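Local coordinates for protein TSC1 N-terminal domain (Chaetomium thermophilum, PDB 7A0M) that forms the N-terminal helical domain of TSC1, a TSC complex subunit that probably binds lysosomal phosphoinositides and so helps regulate mTORC1, at residues 187-192 / 210-215; 194-199 / 226-231; 243-248 / 275-280; 254-259 / 327-332. One frame throughout, in Å; residues are numbered along the deposited sequence.

Contacts 1, 2 and 4 are buried, whereas contact 3 is partly buried. Contact 1 lies at the middle of the chain, about 1 Å from its centre; contact 3 is the farthest out, about 21 Å away. Helix 185-196 serves contact 1 and contact 2, and helix 242-255 supplies 243-248 of contact 3 and the start of 254-259 of contact 4, so the four contacts follow one run of the helical array. No hydrogen bond crosses any of them. Their chemistry differs: stacked aromatic rings in contact 1, methyl groups against a buried amide in contact 2, a valine packed on a leucine and a tryptophan, with an arginine at the margin, in contact 3, and aliphatic packing in contact 4.

Contact 1: 187-192 / 210-215; sequences GFMNAL and CAFVNS
F188 and F212 make a buried aromatic stack between two antiparallel helices, 185-196 and 199-214, a helical hairpin in the middle of what appears to be an alpha-solenoid-like array. The contact joins the start of the first helix to the end of the second, away from the turn that connects them, and the nearest CA atoms, those of F188 and F212, are 9.0 Å apart. The rings are offset but face to face: their centroids lie 4.0 Å apart and their planes are tilted by 28°. F188 CD2 sits 3.4 Å above the F212 plane, over the ring centre, while F212 CD1 lies over the F188 face nearer its rim. Both side chains hold CG anti to the backbone N (chi1 179° in each), which extends each ring toward the other helix, where the two slide past each other in opposite directions. With an alanine in place of F212, the covered face of F188 would probably lose its aromatic partner and the ring gain freedom to turn. L145 of helix 142-153 and L208 also touch F188, and P217 touches F212. M189, a selenomethionine, crosses F212 at about a right angle, its CG atom 4.2 Å from F212 CE2.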
loop_
_atom_site.group_PDB
_atom_site.type_symbol
_atom_site.label_atom_id
_atom_site.label_comp_id
_atom_site.label_asym_id
_atom_site.label_seq_id
_atom_site.Cartn_x
_atom_site.Cartn_y
_atom_site.Cartn_z
ATOM N N GLY B 187 30.767 20.625 15.666
ATOM C CA GLY B 187 31.471 20.535 16.934
ATOM C C GLY B 187 30.633 19.896 18.026
ATOM O O GLY B 187 31.157 19.179 18.883
ATOM N N PHE B 188 29.322 20.153 18.017
ATOM C CA PHE B 188 28.443 19.529 19.002
ATOM C C PHE B 188 28.457 18.011 18.874
ATOM O O PHE B 188 28.472 17.294 19.880
ATOM C CB PHE B 188 27.017 20.058 18.854
ATOM C CG PHE B 188 26.046 19.452 19.826
ATOM C CD1 PHE B 188 25.928 19.951 21.113
ATOM C CD2 PHE B 188 25.259 18.373 19.459
ATOM C CE1 PHE B 188 25.039 19.390 22.013
ATOM C CE2 PHE B 188 24.373 17.806 20.353
ATOM C CZ PHE B 188 24.260 18.315 21.630
HETATM N N MSE B 189 28.450 17.505 17.645
HETATM C CA MSE B 189 28.333 16.072 17.413
HETATM C C MSE B 189 29.685 15.365 17.500
HETATM O O MSE B 189 29.747 14.173 17.800
HETATM C CB MSE B 189 27.669 15.817 16.059
HETATM C CG MSE B 189 26.215 16.276 16.027
HETATM SE SE MSE B 189 25.315 16.035 14.318
HETATM C CE MSE B 189 26.227 17.413 13.285
ATOM N N ASN B 190 30.768 16.101 17.240
ATOM C CA ASN B 190 32.099 15.568 17.516
ATOM C C ASN B 190 32.301 15.371 19.013
ATOM O O ASN B 190 32.804 14.329 19.452
ATOM C CB ASN B 190 33.174 16.496 16.950
ATOM C CG ASN B 190 33.636 16.084 15.568
ATOM O OD1 ASN B 190 33.688 16.901 14.648
ATOM N ND2 ASN B 190 33.970 14.808 15.412
ATOM N N ALA B 191 31.918 16.369 19.811
ATOM C CA ALA B 191 32.055 16.261 21.259
ATOM C C ALA B 191 31.127 15.195 21.830
ATOM O O ALA B 191 31.482 14.507 22.794
ATOM C CB ALA B 191 31.787 17.617 21.910
ATOM N N LEU B 192 29.930 15.048 21.254
ATOM C CA LEU B 192 28.993 14.045 21.749
ATOM C C LEU B 192 29.465 12.630 21.440
ATOM O O LEU B 192 29.144 11.695 22.182
ATOM C CB LEU B 192 27.604 14.284 21.155
ATOM C CG LEU B 192 26.473 13.407 21.697
ATOM C CD1 LEU B 192 26.233 13.696 23.173
ATOM C CD2 LEU B 192 25.198 13.603 20.893
ATOM N N CYS B 210 18.732 13.329 20.359
ATOM C CA CYS B 210 17.342 13.524 19.955
ATOM C C CYS B 210 16.868 14.934 20.283
ATOM O O CYS B 210 16.202 15.579 19.464
ATOM C CB CYS B 210 16.448 12.486 20.631
ATOM S SG CYS B 210 16.748 10.780 20.105
ATOM N N ALA B 211 17.198 15.428 21.479
ATOM C CA ALA B 211 16.834 16.795 21.840
ATOM C C ALA B 211 17.530 17.804 20.935
ATOM O O ALA B 211 16.957 18.845 20.598
ATOM C CB ALA B 211 17.172 17.060 23.306
ATOM N N PHE B 212 18.772 17.514 20.540
ATOM C CA PHE B 212 19.502 18.416 19.655
ATOM C C PHE B 212 18.841 18.502 18.284
ATOM O O PHE B 212 18.563 19.599 17.787
ATOM C CB PHE B 212 20.953 17.957 19.522
ATOM C CG PHE B 212 21.776 18.812 18.602
ATOM C CD1 PHE B 212 21.960 20.160 18.866
ATOM C CD2 PHE B 212 22.371 18.268 17.476
ATOM C CE1 PHE B 212 22.718 20.949 18.021
ATOM C CE2 PHE B 212 23.132 19.051 16.628
ATOM C CZ PHE B 212 23.306 20.392 16.901
ATOM N N VAL B 213 18.584 17.350 17.657
ATOM C CA VAL B 213 17.932 17.342 16.350
ATOM C C VAL B 213 16.541 17.957 16.435
ATOM O O VAL B 213 16.085 18.618 15.493
ATOM C CB VAL B 213 17.887 15.906 15.791
ATOM C CG1 VAL B 213 17.205 15.875 14.431
ATOM C CG2 VAL B 213 19.293 15.332 15.696
ATOM N N ASN B 214 15.852 17.770 17.563
ATOM C CA ASN B 214 14.505 18.313 17.702
ATOM C C ASN B 214 14.523 19.831 17.833
ATOM O O ASN B 214 13.540 20.493 17.480
ATOM C CB ASN B 214 13.801 17.679 18.900
ATOM C CG ASN B 214 12.298 17.882 18.864
ATOM O OD1 ASN B 214 11.584 17.183 18.143
ATOM N ND2 ASN B 214 11.810 18.838 19.644
ATOM N N SER B 215 15.621 20.399 18.335
ATOM C CA SER B 215 15.742 21.848 18.466
ATOM C C SER B 215 15.910 22.548 17.123
ATOM O O SER B 215 16.001 23.781 17.095
ATOM C CB SER B 215 16.916 22.197 19.383
ATOM O OG SER B 215 18.148 21.794 18.810
#

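Contact 2: 194-199 / 226-231; sequences AFVLRR and TPLFGN
V196 and N231 mark the closest approach of the two backbones, with their CA atoms 7.4 Å apart. The segments run in the same general direction: V196 belongs to the last part of helix 185-196, and N231 to the first turn of helix 228-238. Each of these residues directs its CB toward the other segment. The CG2 methyl of V196 meets CD1 of L228 at 3.6 Å, the two side chains crossing at about a right angle, while its other methyl, CG1, faces N231 CB at 4.3 Å. In this helical array the pair of helices is separated in the chain by helix 199-214, which packs against both: V196 touches A205 and F206, and L228 touches L209. Farther out, L197 meets the amide of N231. Its CD2 methyl is 3.4 Å from ND2 and 3.6 Å from OD1 of N231, so it sits above the amide plane, displaced past the O/N end and nearly equidistant from both polar atoms. The polar end of N231 is held from outside: ND2 is hydrogen-bonded to OD1 of N193. With a leucine at N231, that asparagine oxygen would probably be left without its N-H mate, and the L197 methyl would lose the flat group it lies against. W306 touches both L197 and N231, and R198 and R199 each form a salt bridge with D307.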
loop_
_atom_site.group_PDB
_atom_site.type_symbol
_atom_site.label_atom_id
_atom_site.label_comp_id
_atom_site.label_asym_id
_atom_site.label_seq_id
_atom_site.Cartn_x
_atom_site.Cartn_y
_atom_site.Cartn_z
ATOM N N ALA B 194 32.311 11.261 21.775
ATOM C CA ALA B 194 33.124 10.704 22.853
ATOM C C ALA B 194 32.257 10.053 23.924
ATOM O O ALA B 194 32.613 8.999 24.465
ATOM C CB ALA B 194 34.005 11.793 23.463
ATOM N N PHE B 195 31.116 10.665 24.246
ATOM C CA PHE B 195 30.213 10.094 25.236
ATOM C C PHE B 195 29.378 8.947 24.680
ATOM O O PHE B 195 28.910 8.107 25.457
ATOM C CB PHE B 195 29.298 11.180 25.808
ATOM C CG PHE B 195 30.013 12.178 26.674
ATOM C CD1 PHE B 195 30.621 13.293 26.121
ATOM C CD2 PHE B 195 30.073 12.001 28.047
ATOM C CE1 PHE B 195 31.281 14.209 26.923
ATOM C CE2 PHE B 195 30.727 12.914 28.853
ATOM C CZ PHE B 195 31.331 14.019 28.289
ATOM N N VAL B 196 29.176 8.896 23.362
ATOM C CA VAL B 196 28.491 7.753 22.767
ATOM C C VAL B 196 29.364 6.508 22.842
ATOM O O VAL B 196 28.855 5.390 23.001
ATOM C CB VAL B 196 28.078 8.077 21.318
ATOM C CG1 VAL B 196 27.406 6.878 20.667
ATOM C CG2 VAL B 196 27.152 9.281 21.294
ATOM N N LEU B 197 30.686 6.672 22.751
ATOM C CA LEU B 197 31.589 5.528 22.802
ATOM C C LEU B 197 31.657 4.899 24.187
ATOM O O LEU B 197 32.085 3.746 24.306
ATOM C CB LEU B 197 32.990 5.938 22.348
ATOM C CG LEU B 197 33.134 6.304 20.869
ATOM C CD1 LEU B 197 34.510 6.885 20.591
ATOM C CD2 LEU B 197 32.878 5.084 20.000
ATOM N N ARG B 198 31.252 5.620 25.228
ATOM C CA ARG B 198 31.216 5.067 26.575
ATOM C C ARG B 198 29.852 4.439 26.833
ATOM O O ARG B 198 28.818 5.092 26.659
ATOM C CB ARG B 198 31.515 6.145 27.618
ATOM C CG ARG B 198 32.967 6.609 27.645
ATOM C CD ARG B 198 33.922 5.504 28.091
ATOM N NE ARG B 198 34.533 4.800 26.964
ATOM C CZ ARG B 198 34.296 3.530 26.650
ATOM N NH1 ARG B 198 33.461 2.805 27.383
ATOM N NH2 ARG B 198 34.899 2.982 25.605
ATOM N N ARG B 199 29.861 3.168 27.243
ATOM C CA ARG B 199 28.613 2.443 27.465
ATOM C C ARG B 199 27.780 3.088 28.566
ATOM O O ARG B 199 26.556 3.215 28.434
ATOM C CB ARG B 199 28.918 0.985 27.804
ATOM C CG ARG B 199 27.901 0.320 28.714
ATOM C CD ARG B 199 28.397 -1.036 29.178
ATOM N NE ARG B 199 29.770 -0.969 29.667
ATOM C CZ ARG B 199 30.105 -0.672 30.918
ATOM N NH1 ARG B 199 29.163 -0.413 31.814
ATOM N NH2 ARG B 199 31.382 -0.633 31.273
ATOM N N THR B 226 31.584 13.395 10.514
ATOM C CA THR B 226 31.924 13.201 11.914
ATOM C C THR B 226 31.663 11.739 12.249
ATOM O O THR B 226 30.803 11.103 11.625
ATOM C CB THR B 226 31.110 14.122 12.845
ATOM O OG1 THR B 226 31.829 14.331 14.064
ATOM C CG2 THR B 226 29.765 13.513 13.198
ATOM N N PRO B 227 32.410 11.167 13.200
ATOM C CA PRO B 227 32.253 9.734 13.504
ATOM C C PRO B 227 30.955 9.365 14.208
ATOM O O PRO B 227 30.741 8.176 14.474
ATOM C CB PRO B 227 33.463 9.436 14.404
ATOM C CG PRO B 227 33.837 10.755 14.988
ATOM C CD PRO B 227 33.546 11.764 13.924
ATOM N N LEU B 228 30.084 10.326 14.522
ATOM C CA LEU B 228 28.889 10.012 15.304
ATOM C C LEU B 228 27.935 9.099 14.539
ATOM O O LEU B 228 27.365 8.169 15.122
ATOM C CB LEU B 228 28.180 11.296 15.728
ATOM C CG LEU B 228 26.928 11.089 16.583
ATOM C CD1 LEU B 228 27.258 10.258 17.811
ATOM C CD2 LEU B 228 26.320 12.423 16.990
ATOM N N PHE B 229 27.739 9.355 13.243
ATOM C CA PHE B 229 26.779 8.574 12.464
ATOM C C PHE B 229 27.145 7.094 12.448
ATOM O O PHE B 229 26.286 6.229 12.662
ATOM C CB PHE B 229 26.691 9.120 11.039
ATOM C CG PHE B 229 25.580 8.516 10.229
ATOM C CD1 PHE B 229 24.260 8.856 10.475
ATOM C CD2 PHE B 229 25.856 7.605 9.223
ATOM C CE1 PHE B 229 23.235 8.297 9.730
ATOM C CE2 PHE B 229 24.839 7.046 8.475
ATOM C CZ PHE B 229 23.526 7.391 8.729
ATOM N N GLY B 230 28.418 6.781 12.187
ATOM C CA GLY B 230 28.847 5.393 12.181
ATOM C C GLY B 230 28.660 4.696 13.514
ATOM O O GLY B 230 28.388 3.493 13.558
ATOM N N ASN B 231 28.796 5.434 14.618
ATOM C CA ASN B 231 28.627 4.831 15.934
ATOM C C ASN B 231 27.159 4.642 16.292
ATOM O O ASN B 231 26.830 3.754 17.088
ATOM C CB ASN B 231 29.333 5.674 16.996
ATOM C CG ASN B 231 30.836 5.473 16.991
ATOM O OD1 ASN B 231 31.323 4.361 16.785
ATOM N ND2 ASN B 231 31.579 6.550 17.213
#

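Contact 3: 243-248 / 275-280; sequences FTVNLA and ARLLFW
From helix 242-255, V245 makes all the side-chain contacts of its segment, meeting L277, W280 and R276 of segment 275-280. V245 CA is 8.8 Å from L277 CA, and the two valine methyls divide the partners between them. CG1, anti to the backbone N (chi1 176°), touches L277 CD2 at 3.6 Å, the side chains meeting at a slant. CG2 touches W280 CH2 at 3.7 Å, the valine and the indole approaching from opposite directions, and it also has R276 NH1 at 4.3 Å. The valine is thus wedged among three side chains of different character, and all of its contacts across the segments are by van der Waals packing.

W280 lies in the loop that follows helix 267-278. Its chi1 of -170° extends the indole toward 243-248, and chi2 of -108° turns its six-membered ring to R276: W280 CZ3 stands 3.8 Å above the guanidinium plane, over its centre, while R276 NH1 lies in the indole plane at its edge. The arginine therefore offers a face and the tryptophan an edge. Both polar ends are tied outside the segments, which probably fixes how the two flat groups are turned. R276 NH1 and NH2 give hydrogen bonds to the backbone oxygens of L236 and D239, respectively, and W280 NE1 is hydrogen-bonded to T242 OG1.

The contact thus joins two successive helices of the helical array, with helix 228-238 adjoining V245 through L236 and helix 357-373 packing against A275, L278 and F279.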
loop_
_atom_site.group_PDB
_atom_site.type_symbol
_atom_site.label_atom_id
_atom_site.label_comp_id
_atom_site.label_asym_id
_atom_site.label_seq_id
_atom_site.Cartn_x
_atom_site.Cartn_y
_atom_site.Cartn_z
ATOM N N PHE B 243 16.317 -0.903 25.130
ATOM C CA PHE B 243 16.170 0.533 25.339
ATOM C C PHE B 243 17.228 1.319 24.573
ATOM O O PHE B 243 16.919 2.336 23.942
ATOM C CB PHE B 243 16.239 0.846 26.834
ATOM C CG PHE B 243 15.950 2.280 27.171
ATOM C CD1 PHE B 243 14.646 2.737 27.255
ATOM C CD2 PHE B 243 16.984 3.167 27.422
ATOM C CE1 PHE B 243 14.378 4.057 27.570
ATOM C CE2 PHE B 243 16.723 4.485 27.739
ATOM C CZ PHE B 243 15.419 4.932 27.813
ATOM N N THR B 244 18.484 0.866 24.622
ATOM C CA THR B 244 19.562 1.583 23.949
ATOM C C THR B 244 19.361 1.585 22.438
ATOM O O THR B 244 19.464 2.631 21.786
ATOM C CB THR B 244 20.911 0.960 24.307
ATOM O OG1 THR B 244 21.040 0.883 25.732
ATOM C CG2 THR B 244 22.050 1.799 23.747
ATOM N N VAL B 245 19.086 0.412 21.862
ATOM C CA VAL B 245 18.920 0.304 20.414
ATOM C C VAL B 245 17.731 1.135 19.946
ATOM O O VAL B 245 17.767 1.748 18.871
ATOM C CB VAL B 245 18.778 -1.175 20.008
ATOM C CG1 VAL B 245 18.507 -1.296 18.523
ATOM C CG2 VAL B 245 20.029 -1.950 20.391
ATOM N N ASN B 246 16.662 1.177 20.746
ATOM C CA ASN B 246 15.495 1.971 20.372
ATOM C C ASN B 246 15.819 3.460 20.357
ATOM O O ASN B 246 15.359 4.189 19.470
ATOM C CB ASN B 246 14.336 1.684 21.325
ATOM C CG ASN B 246 13.036 2.312 20.865
ATOM O OD1 ASN B 246 12.469 1.917 19.846
ATOM N ND2 ASN B 246 12.554 3.295 21.617
ATOM N N LEU B 247 16.600 3.930 21.332
ATOM C CA LEU B 247 17.059 5.316 21.313
ATOM C C LEU B 247 17.883 5.606 20.064
ATOM O O LEU B 247 17.664 6.614 19.381
ATOM C CB LEU B 247 17.869 5.620 22.572
ATOM C CG LEU B 247 17.087 5.866 23.860
ATOM C CD1 LEU B 247 18.036 6.216 24.993
ATOM C CD2 LEU B 247 16.059 6.967 23.660
ATOM N N ALA B 248 18.850 4.735 19.759
ATOM C CA ALA B 248 19.657 4.906 18.555
ATOM C C ALA B 248 18.791 4.908 17.302
ATOM O O ALA B 248 19.060 5.657 16.354
ATOM C CB ALA B 248 20.714 3.807 18.471
ATOM N N ALA B 275 16.862 -5.961 9.488
ATOM C CA ALA B 275 16.697 -7.404 9.633
ATOM C C ALA B 275 17.031 -7.863 11.047
ATOM O O ALA B 275 16.371 -8.759 11.585
ATOM C CB ALA B 275 17.560 -8.135 8.608
ATOM N N ARG B 276 18.056 -7.267 11.663
ATOM C CA ARG B 276 18.408 -7.635 13.031
ATOM C C ARG B 276 17.291 -7.271 13.998
ATOM O O ARG B 276 16.898 -8.080 14.847
ATOM C CB ARG B 276 19.710 -6.953 13.451
ATOM C CG ARG B 276 20.172 -7.379 14.836
ATOM C CD ARG B 276 21.036 -6.329 15.511
ATOM N NE ARG B 276 21.566 -6.817 16.782
ATOM C CZ ARG B 276 21.987 -6.034 17.769
ATOM N NH1 ARG B 276 21.934 -4.715 17.645
ATOM N NH2 ARG B 276 22.452 -6.571 18.888
ATOM N N LEU B 277 16.771 -6.047 13.889
ATOM C CA LEU B 277 15.709 -5.612 14.789
ATOM C C LEU B 277 14.406 -6.351 14.517
ATOM O O LEU B 277 13.579 -6.502 15.424
ATOM C CB LEU B 277 15.504 -4.103 14.665
ATOM C CG LEU B 277 16.765 -3.251 14.834
ATOM C CD1 LEU B 277 16.425 -1.768 14.905
ATOM C CD2 LEU B 277 17.559 -3.689 16.056
ATOM N N LEU B 278 14.204 -6.812 13.280
ATOM C CA LEU B 278 13.012 -7.590 12.960
ATOM C C LEU B 278 12.969 -8.901 13.738
ATOM O O LEU B 278 11.882 -9.408 14.038
ATOM C CB LEU B 278 12.952 -7.853 11.454
ATOM C CG LEU B 278 11.632 -8.377 10.887
ATOM C CD1 LEU B 278 10.518 -7.362 11.107
ATOM C CD2 LEU B 278 11.780 -8.698 9.408
ATOM N N PHE B 279 14.130 -9.460 14.077
ATOM C CA PHE B 279 14.232 -10.696 14.848
ATOM C C PHE B 279 14.762 -10.433 16.253
ATOM O O PHE B 279 15.553 -11.211 16.790
ATOM C CB PHE B 279 15.121 -11.719 14.144
ATOM C CG PHE B 279 14.470 -12.395 12.976
ATOM C CD1 PHE B 279 14.103 -11.679 11.849
ATOM C CD2 PHE B 279 14.214 -13.755 13.012
ATOM C CE1 PHE B 279 13.501 -12.311 10.781
ATOM C CE2 PHE B 279 13.612 -14.390 11.948
ATOM C CZ PHE B 279 13.256 -13.665 10.831
ATOM N N TRP B 280 14.339 -9.321 16.858
ATOM C CA TRP B 280 14.854 -8.951 18.172
ATOM C C TRP B 280 14.493 -9.976 19.240
ATOM O O TRP B 280 15.219 -10.118 20.230
ATOM C CB TRP B 280 14.327 -7.572 18.566
ATOM C CG TRP B 280 14.995 -7.009 19.777
ATOM C CD1 TRP B 280 14.455 -6.872 21.022
ATOM C CD2 TRP B 280 16.335 -6.515 19.863
ATOM N NE1 TRP B 280 15.376 -6.318 21.878
ATOM C CE2 TRP B 280 16.539 -6.090 21.190
ATOM C CE3 TRP B 280 17.384 -6.389 18.946
ATOM C CZ2 TRP B 280 17.746 -5.547 21.623
ATOM C CZ3 TRP B 280 18.583 -5.850 19.378
ATOM C CH2 TRP B 280 18.754 -5.436 20.705
#

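Contact 4: 254-259 / 327-332; sequences MLLPFF and FTILYG
I329 of helix 323-333 packs against L256 and P257, which lie in the 3-10 segment 256-258. The nearest CA atoms, of L256 and I329, are 7.9 Å apart. From CB, which points toward the other segment, the isoleucine sends out two branches. CG2 takes the crowded position between the backbone N and the carbonyl carbon, and there it meets L256 CD1 at 4.1 Å. The other branch, CG1, is anti to the backbone N (chi1 -164°), has no near partner across the segments itself, and carries CD1 out to P257 CG, also at 4.1 Å. The proline ring and the isoleucine cross at about a right angle. Through its two branches I329 thus sets one methyl on each of two consecutive residues. The turn around them is closed by the backbone bonds F258 N to L255 O, 3.0 Å, and F259 N to L256 O, 3.1 Å. Helix 402-410 closes round the same spot, with I405 and I406 touching P257 and C409 touching I329. F327 and Y331, on the same helix as I329, pack on Y383 and L378 of the second subunit. Across the two segments the touching atoms are all carbon and no hydrogen bond is formed, so here the contact rests on shape and apolar burial, with no directional bond between them.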
loop_
_atom_site.group_PDB
_atom_site.type_symbol
_atom_site.label_atom_id
_atom_site.label_comp_id
_atom_site.label_asym_id
_atom_site.label_seq_id
_atom_site.Cartn_x
_atom_site.Cartn_y
_atom_site.Cartn_z
HETATM N N MSE B 254 15.277 10.259 12.819
HETATM C CA MSE B 254 15.201 11.715 12.779
HETATM C C MSE B 254 16.270 12.321 11.872
HETATM O O MSE B 254 16.099 13.413 11.335
HETATM C CB MSE B 254 15.335 12.300 14.190
HETATM C CG MSE B 254 14.210 11.921 15.144
HETATM SE SE MSE B 254 14.477 12.610 16.955
HETATM C CE MSE B 254 14.184 14.505 16.608
ATOM N N LEU B 255 17.378 11.599 11.697
ATOM C CA LEU B 255 18.525 12.164 10.994
ATOM C C LEU B 255 18.427 11.972 9.486
ATOM O O LEU B 255 18.822 12.859 8.719
ATOM C CB LEU B 255 19.814 11.540 11.522
ATOM C CG LEU B 255 20.336 12.023 12.875
ATOM C CD1 LEU B 255 21.359 11.041 13.416
ATOM C CD2 LEU B 255 20.943 13.405 12.739
ATOM N N LEU B 256 17.914 10.821 9.050
ATOM C CA LEU B 256 17.919 10.491 7.626
ATOM C C LEU B 256 17.248 11.530 6.728
ATOM O O LEU B 256 17.787 11.790 5.638
ATOM C CB LEU B 256 17.283 9.110 7.420
ATOM C CG LEU B 256 18.060 7.928 8.003
ATOM C CD1 LEU B 256 17.326 6.625 7.738
ATOM C CD2 LEU B 256 19.471 7.881 7.437
ATOM N N PRO B 257 16.113 12.146 7.086
ATOM C CA PRO B 257 15.519 13.149 6.182
ATOM C C PRO B 257 16.392 14.374 5.938
ATOM O O PRO B 257 16.066 15.166 5.045
ATOM C CB PRO B 257 14.214 13.535 6.890
ATOM C CG PRO B 257 13.894 12.369 7.749
ATOM C CD PRO B 257 15.214 11.847 8.216
ATOM N N PHE B 258 17.477 14.558 6.690
ATOM C CA PHE B 258 18.362 15.697 6.486
ATOM C C PHE B 258 19.503 15.411 5.516
ATOM O O PHE B 258 20.187 16.351 5.097
ATOM C CB PHE B 258 18.936 16.167 7.827
ATOM C CG PHE B 258 17.936 16.871 8.699
ATOM C CD1 PHE B 258 17.140 16.161 9.583
ATOM C CD2 PHE B 258 17.791 18.247 8.632
ATOM C CE1 PHE B 258 16.217 16.810 10.384
ATOM C CE2 PHE B 258 16.872 18.903 9.430
ATOM C CZ PHE B 258 16.085 18.184 10.308
ATOM N N PHE B 259 19.726 14.150 5.150
ATOM C CA PHE B 259 20.716 13.813 4.131
ATOM C C PHE B 259 20.332 12.520 3.415
ATOM O O PHE B 259 21.119 11.566 3.396
ATOM C CB PHE B 259 22.112 13.692 4.753
ATOM C CG PHE B 259 22.136 12.973 6.077
ATOM C CD1 PHE B 259 21.930 13.664 7.261
ATOM C CD2 PHE B 259 22.386 11.612 6.138
ATOM C CE1 PHE B 259 21.955 13.006 8.476
ATOM C CE2 PHE B 259 22.415 10.950 7.351
ATOM C CZ PHE B 259 22.201 11.648 8.520
ATOM N N PHE B 327 10.928 1.080 9.147
ATOM C CA PHE B 327 10.460 0.559 7.865
ATOM C C PHE B 327 9.925 1.681 6.985
ATOM O O PHE B 327 10.206 1.725 5.782
ATOM C CB PHE B 327 9.383 -0.505 8.097
ATOM C CG PHE B 327 8.898 -1.177 6.837
ATOM C CD1 PHE B 327 7.940 -0.576 6.030
ATOM C CD2 PHE B 327 9.386 -2.420 6.469
ATOM C CE1 PHE B 327 7.494 -1.194 4.877
ATOM C CE2 PHE B 327 8.940 -3.044 5.316
ATOM C CZ PHE B 327 7.994 -2.431 4.521
ATOM N N THR B 328 9.149 2.595 7.573
ATOM C CA THR B 328 8.546 3.675 6.801
ATOM C C THR B 328 9.605 4.574 6.174
ATOM O O THR B 328 9.499 4.946 5.000
ATOM C CB THR B 328 7.609 4.490 7.693
ATOM O OG1 THR B 328 6.468 3.695 8.038
ATOM C CG2 THR B 328 7.145 5.752 6.981
ATOM N N ILE B 329 10.644 4.924 6.936
ATOM C CA ILE B 329 11.642 5.850 6.413
ATOM C C ILE B 329 12.529 5.164 5.380
ATOM O O ILE B 329 12.954 5.795 4.404
ATOM C CB ILE B 329 12.461 6.470 7.565
ATOM C CG1 ILE B 329 13.221 7.706 7.079
ATOM C CG2 ILE B 329 13.421 5.459 8.179
ATOM C CD1 ILE B 329 12.318 8.808 6.566
ATOM N N LEU B 330 12.819 3.873 5.557
ATOM C CA LEU B 330 13.588 3.143 4.553
ATOM C C LEU B 330 12.778 2.962 3.276
ATOM O O LEU B 330 13.287 3.172 2.168
ATOM C CB LEU B 330 14.027 1.786 5.104
ATOM C CG LEU B 330 15.054 1.762 6.235
ATOM C CD1 LEU B 330 15.297 0.330 6.687
ATOM C CD2 LEU B 330 16.354 2.417 5.798
ATOM N N TYR B 331 11.509 2.572 3.414
ATOM C CA TYR B 331 10.647 2.405 2.252
ATOM C C TYR B 331 10.336 3.741 1.588
ATOM O O TYR B 331 10.146 3.795 0.368
ATOM C CB TYR B 331 9.357 1.696 2.666
ATOM C CG TYR B 331 8.346 1.525 1.557
ATOM C CD1 TYR B 331 8.508 0.545 0.587
ATOM C CD2 TYR B 331 7.221 2.335 1.489
ATOM C CE1 TYR B 331 7.581 0.382 -0.426
ATOM C CE2 TYR B 331 6.289 2.181 0.481
ATOM C CZ TYR B 331 6.476 1.203 -0.474
ATOM O OH TYR B 331 5.549 1.047 -1.478
ATOM N N GLY B 332 10.278 4.823 2.367
ATOM C CA GLY B 332 10.004 6.125 1.786
ATOM C C GLY B 332 11.156 6.680 0.974
ATOM O O GLY B 332 10.936 7.392 -0.011
#